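Local coordinates for monosaccharide ABC transporter substrate-binding protein, CUT2 family (Bradyrhizobium sp., PDB 4YHS) that probably captures a monosaccharide or related solute in the periplasm and delivers it to an ABC importer of the CUT2 family, at residues Y49-L61 / I305-K317. Residues are numbered along the deposited sequence; the frame is centred on the assembly and turned at random.
Sequences YVPLEKASKPWKL and IAVDQAVRILEGK
Asp308 and Glu315 accept hydrogen bonds from Tyr49, Leu52, Ser56 and Trp59 in segment 49-61. With CG opposite the backbone N (chi1 -173°), Asp308 turns its carboxylate toward Tyr49 and Leu52. Its OD2 accepts from Tyr49 OH at 2.6 Å, through the anti lone pair, with ring and carboxylate planes 84° apart. Arg312 NE, one turn along the helix, forms a salt bridge with Asp308 OD2 at 2.8 Å. Asp308 OD1 takes Leu52 N in a nearly straight bond. These three donors fix the carboxylate's rotation and probably favour its charged form. Glu315 OE2 receives Ser56 N at 2.8 Å. It also takes Trp59 NE1 at 2.9 Å, lying in the indole plane and using its anti lone pair. Glu315 OE1 forms a salt bridge with Lys317 NZ, and a water links it to Lys54 O.

Ile305 CG1 sits over the Tyr49 ring centre, a CH-pi contact. Leu314 CB does the same for the six-membered ring of Trp59. Leu52 CD2 lies over one face of the Arg312 guanidinium, toward its rim.

Leu61 packs on Val307 and Ala310. A Schellman motif at Gly316 follows helix 299-314, which packs on helix 71-87 and the mixed sheet of one periplasmic-binding-protein lobe, at strands 119-122 and 144-147.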
loop_
_atom_site.group_PDB
_atom_site.type_symbol
_atom_site.label_atom_id
_atom_site.label_comp_id
_atom_site.label_asym_id
_atom_site.label_seq_id
_atom_site.Cartn_x
_atom_site.Cartn_y
_atom_site.Cartn_z
ATOM N N TYR A 49 7.050 8.913 -12.937
ATOM C CA TYR A 49 6.121 8.123 -13.721
ATOM C C TYR A 49 5.253 9.069 -14.531
ATOM O O TYR A 49 4.617 9.962 -13.969
ATOM C CB TYR A 49 5.227 7.219 -12.864
ATOM C CG TYR A 49 4.475 6.259 -13.746
ATOM C CD1 TYR A 49 3.279 6.623 -14.344
ATOM C CD2 TYR A 49 4.992 5.022 -14.038
ATOM C CE1 TYR A 49 2.621 5.762 -15.206
ATOM C CE2 TYR A 49 4.341 4.148 -14.890
ATOM C CZ TYR A 49 3.160 4.515 -15.470
ATOM O OH TYR A 49 2.528 3.635 -16.337
ATOM N N VAL A 50 5.273 8.883 -15.846
ATOM C CA VAL A 50 4.460 9.657 -16.772
ATOM C C VAL A 50 3.492 8.776 -17.545
ATOM O O VAL A 50 3.918 7.938 -18.339
ATOM C CB VAL A 50 5.357 10.421 -17.769
ATOM C CG1 VAL A 50 4.515 11.290 -18.656
ATOM C CG2 VAL A 50 6.373 11.260 -17.013
ATOM N N PRO A 51 2.189 8.967 -17.342
ATOM C CA PRO A 51 1.238 8.162 -18.109
ATOM C C PRO A 51 0.977 8.756 -19.486
ATOM O O PRO A 51 1.484 9.859 -19.827
ATOM C CB PRO A 51 -0.014 8.215 -17.238
ATOM C CG PRO A 51 0.011 9.609 -16.699
ATOM C CD PRO A 51 1.483 9.922 -16.467
ATOM N N LEU A 52 0.226 8.014 -20.300
ATOM C CA LEU A 52 -0.247 8.515 -21.582
ATOM C C LEU A 52 -1.247 9.638 -21.387
ATOM O O LEU A 52 -1.938 9.689 -20.364
ATOM C CB LEU A 52 -0.895 7.396 -22.401
ATOM C CG LEU A 52 -0.024 6.205 -22.800
ATOM C CD1 LEU A 52 -0.886 5.117 -23.437
ATOM C CD2 LEU A 52 1.112 6.615 -23.741
ATOM N N GLU A 53 -1.322 10.540 -22.372
ATOM C CA GLU A 53 -2.354 11.568 -22.378
ATOM C C GLU A 53 -3.746 10.990 -22.618
ATOM O O GLU A 53 -4.703 11.365 -21.937
ATOM C CB GLU A 53 -2.029 12.641 -23.443
ATOM C CG GLU A 53 -0.939 13.603 -22.983
ATOM C CD GLU A 53 -1.293 14.290 -21.667
ATOM O OE1 GLU A 53 -2.192 15.157 -21.682
ATOM O OE2 GLU A 53 -0.697 13.947 -20.615
ATOM N N LYS A 54 -3.844 10.067 -23.572
ATOM C CA LYS A 54 -5.108 9.432 -23.938
ATOM C C LYS A 54 -4.862 8.046 -24.512
ATOM O O LYS A 54 -3.801 7.795 -25.089
ATOM C CB LYS A 54 -5.861 10.266 -24.987
ATOM C CG LYS A 54 -6.771 11.361 -24.429
ATOM C CD LYS A 54 -7.960 10.793 -23.672
ATOM C CE LYS A 54 -8.909 11.884 -23.220
ATOM N NZ LYS A 54 -10.119 11.307 -22.570
ATOM N N ALA A 55 -5.846 7.159 -24.378
ATOM C CA ALA A 55 -5.863 5.921 -25.147
ATOM C C ALA A 55 -6.298 6.220 -26.571
ATOM O O ALA A 55 -6.985 7.211 -26.818
ATOM C CB ALA A 55 -6.796 4.909 -24.518
ATOM N N SER A 56 -5.914 5.349 -27.497
ATOM C CA SER A 56 -6.261 5.493 -28.912
ATOM C C SER A 56 -7.598 4.857 -29.223
ATOM O O SER A 56 -8.156 5.035 -30.310
ATOM C CB SER A 56 -5.196 4.843 -29.773
ATOM O OG SER A 56 -5.175 3.450 -29.518
ATOM N N LYS A 57 -8.107 4.070 -28.289
ATOM C CA LYS A 57 -9.398 3.447 -28.485
ATOM C C LYS A 57 -9.931 3.078 -27.129
ATOM O O LYS A 57 -9.166 3.065 -26.174
ATOM C CB LYS A 57 -9.305 2.223 -29.396
ATOM C CG LYS A 57 -8.528 1.033 -28.861
ATOM C CD LYS A 57 -8.864 -0.225 -29.700
ATOM C CE LYS A 57 -9.972 -1.076 -29.043
ATOM N NZ LYS A 57 -10.296 -2.349 -29.762
ATOM N N PRO A 58 -11.237 2.793 -27.036
ATOM C CA PRO A 58 -11.829 2.493 -25.730
ATOM C C PRO A 58 -11.563 1.047 -25.312
ATOM O O PRO A 58 -12.476 0.206 -25.252
ATOM C CB PRO A 58 -13.328 2.767 -25.945
ATOM C CG PRO A 58 -13.475 3.245 -27.372
ATOM C CD PRO A 58 -12.257 2.830 -28.099
ATOM N N TRP A 59 -10.301 0.765 -24.997
ATOM C CA TRP A 59 -9.916 -0.560 -24.528
ATOM C C TRP A 59 -10.837 -1.024 -23.402
ATOM O O TRP A 59 -11.257 -0.232 -22.567
ATOM C CB TRP A 59 -8.468 -0.558 -24.042
ATOM C CG TRP A 59 -7.487 -0.131 -25.095
ATOM C CD1 TRP A 59 -6.825 1.062 -25.177
ATOM C CD2 TRP A 59 -7.076 -0.900 -26.218
ATOM N NE1 TRP A 59 -6.020 1.084 -26.288
ATOM C CE2 TRP A 59 -6.165 -0.107 -26.955
ATOM C CE3 TRP A 59 -7.404 -2.172 -26.685
ATOM C CZ2 TRP A 59 -5.560 -0.559 -28.110
ATOM C CZ3 TRP A 59 -6.800 -2.624 -27.842
ATOM C CH2 TRP A 59 -5.889 -1.817 -28.545
ATOM N N LYS A 60 -11.185 -2.305 -23.418
ATOM C CA LYS A 60 -11.895 -2.923 -22.300
ATOM C C LYS A 60 -10.941 -3.545 -21.286
ATOM O O LYS A 60 -10.141 -4.410 -21.638
ATOM C CB LYS A 60 -12.841 -4.007 -22.805
ATOM C CG LYS A 60 -14.074 -3.484 -23.539
ATOM C CD LYS A 60 -15.113 -4.608 -23.801
ATOM C CE LYS A 60 -15.663 -5.286 -22.527
ATOM N NZ LYS A 60 -16.877 -4.614 -21.962
ATOM N N LEU A 61 -11.046 -3.118 -20.029
ATOM C CA LEU A 61 -10.166 -3.597 -18.970
ATOM C C LEU A 61 -10.985 -4.310 -17.922
ATOM O O LEU A 61 -11.864 -3.701 -17.309
ATOM C CB LEU A 61 -9.408 -2.452 -18.283
ATOM C CG LEU A 61 -8.590 -1.515 -19.182
ATOM C CD1 LEU A 61 -7.871 -0.482 -18.347
ATOM C CD2 LEU A 61 -7.620 -2.288 -20.056
ATOM N N ILE A 305 -1.518 3.572 -12.249
ATOM C CA ILE A 305 -0.397 3.043 -13.010
ATOM C C ILE A 305 -0.758 1.723 -13.686
ATOM O O ILE A 305 -0.386 1.505 -14.832
ATOM C CB ILE A 305 0.859 2.864 -12.117
ATOM C CG1 ILE A 305 1.465 4.253 -11.861
ATOM C CG2 ILE A 305 1.924 1.957 -12.799
ATOM C CD1 ILE A 305 2.533 4.289 -10.846
ATOM N N ALA A 306 -1.485 0.848 -12.989
ATOM C CA ALA A 306 -1.916 -0.424 -13.584
ATOM C C ALA A 306 -2.741 -0.208 -14.853
ATOM O O ALA A 306 -2.571 -0.903 -15.842
ATOM C CB ALA A 306 -2.737 -1.224 -12.583
ATOM N N VAL A 307 -3.647 0.761 -14.809
ATOM C CA VAL A 307 -4.453 1.073 -15.972
ATOM C C VAL A 307 -3.569 1.615 -17.089
ATOM O O VAL A 307 -3.672 1.161 -18.241
ATOM C CB VAL A 307 -5.563 2.089 -15.644
ATOM C CG1 VAL A 307 -6.271 2.607 -16.924
ATOM C CG2 VAL A 307 -6.576 1.461 -14.703
ATOM N N ASP A 308 -2.700 2.573 -16.765
ATOM C CA ASP A 308 -1.793 3.125 -17.775
ATOM C C ASP A 308 -0.903 2.057 -18.405
ATOM O O ASP A 308 -0.734 2.003 -19.629
ATOM C CB ASP A 308 -0.904 4.218 -17.183
ATOM C CG ASP A 308 -0.069 4.922 -18.253
ATOM O OD1 ASP A 308 -0.668 5.455 -19.202
ATOM O OD2 ASP A 308 1.181 4.941 -18.164
ATOM N N GLN A 309 -0.343 1.196 -17.566
ATOM C CA GLN A 309 0.441 0.082 -18.045
ATOM C C GLN A 309 -0.354 -0.801 -19.043
ATOM O O GLN A 309 0.153 -1.173 -20.112
ATOM C CB GLN A 309 0.905 -0.769 -16.862
ATOM C CG GLN A 309 2.136 -0.251 -16.097
ATOM C CD GLN A 309 2.348 -1.013 -14.823
ATOM O OE1 GLN A 309 1.386 -1.490 -14.220
ATOM N NE2 GLN A 309 3.603 -1.187 -14.430
ATOM N N ALA A 310 -1.581 -1.162 -18.676
ATOM C CA ALA A 310 -2.401 -2.019 -19.525
ATOM C C ALA A 310 -2.581 -1.385 -20.891
ATOM O O ALA A 310 -2.422 -2.041 -21.914
ATOM C CB ALA A 310 -3.748 -2.281 -18.905
ATOM N N VAL A 311 -2.917 -0.101 -20.897
ATOM C CA VAL A 311 -3.179 0.611 -22.153
ATOM C C VAL A 311 -1.903 0.652 -22.999
ATOM O O VAL A 311 -1.928 0.352 -24.195
ATOM C CB VAL A 311 -3.731 2.029 -21.859
ATOM C CG1 VAL A 311 -3.833 2.872 -23.143
ATOM C CG2 VAL A 311 -5.132 1.906 -21.171
ATOM N N ARG A 312 -0.776 0.956 -22.372
ATOM C CA ARG A 312 0.491 1.045 -23.116
ATOM C C ARG A 312 0.825 -0.298 -23.790
ATOM O O ARG A 312 1.234 -0.335 -24.959
ATOM C CB ARG A 312 1.640 1.480 -22.193
ATOM C CG ARG A 312 1.621 2.951 -21.797
ATOM C CD ARG A 312 2.641 3.274 -20.671
ATOM N NE ARG A 312 2.740 4.717 -20.476
ATOM C CZ ARG A 312 3.397 5.543 -21.287
ATOM N NH1 ARG A 312 4.032 5.064 -22.363
ATOM N NH2 ARG A 312 3.429 6.858 -21.031
ATOM N N ILE A 313 0.632 -1.388 -23.049
ATOM C CA ILE A 313 0.881 -2.731 -23.571
ATOM C C ILE A 313 -0.048 -2.985 -24.759
ATOM O O ILE A 313 0.403 -3.361 -25.851
ATOM C CB ILE A 313 0.688 -3.788 -22.449
ATOM C CG1 ILE A 313 1.792 -3.671 -21.404
ATOM C CG2 ILE A 313 0.677 -5.227 -22.982
ATOM C CD1 ILE A 313 1.436 -4.338 -20.099
ATOM N N LEU A 314 -1.341 -2.747 -24.575
ATOM C CA LEU A 314 -2.317 -3.002 -25.639
ATOM C C LEU A 314 -1.994 -2.191 -26.902
ATOM O O LEU A 314 -2.290 -2.613 -28.036
ATOM C CB LEU A 314 -3.745 -2.682 -25.159
ATOM C CG LEU A 314 -4.350 -3.670 -24.158
ATOM C CD1 LEU A 314 -5.538 -3.048 -23.496
ATOM C CD2 LEU A 314 -4.765 -4.906 -24.899
ATOM N N GLU A 315 -1.368 -1.038 -26.717
ATOM C CA GLU A 315 -1.062 -0.163 -27.854
ATOM C C GLU A 315 0.375 -0.333 -28.367
ATOM O O GLU A 315 0.804 0.375 -29.280
ATOM C CB GLU A 315 -1.325 1.294 -27.453
ATOM C CG GLU A 315 -2.795 1.557 -27.146
ATOM C CD GLU A 315 -3.086 3.012 -26.886
ATOM O OE1 GLU A 315 -2.154 3.845 -26.985
ATOM O OE2 GLU A 315 -4.252 3.331 -26.591
ATOM N N GLY A 316 1.104 -1.279 -27.789
ATOM C CA GLY A 316 2.477 -1.534 -28.188
ATOM C C GLY A 316 3.462 -0.433 -27.839
ATOM O O GLY A 316 4.527 -0.338 -28.465
ATOM N N LYS A 317 3.123 0.398 -26.850
ATOM C CA LYS A 317 3.981 1.504 -26.448
ATOM C C LYS A 317 4.944 1.087 -25.353
ATOM O O LYS A 317 4.726 0.093 -24.654
ATOM C CB LYS A 317 3.125 2.689 -25.973
ATOM C CG LYS A 317 2.381 3.377 -27.122
ATOM C CD LYS A 317 1.565 4.560 -26.623
ATOM C CE LYS A 317 1.068 5.429 -27.762
ATOM N NZ LYS A 317 0.206 4.672 -28.703
HETATM O O HOH W 1 -2.437 6.503 -26.978
#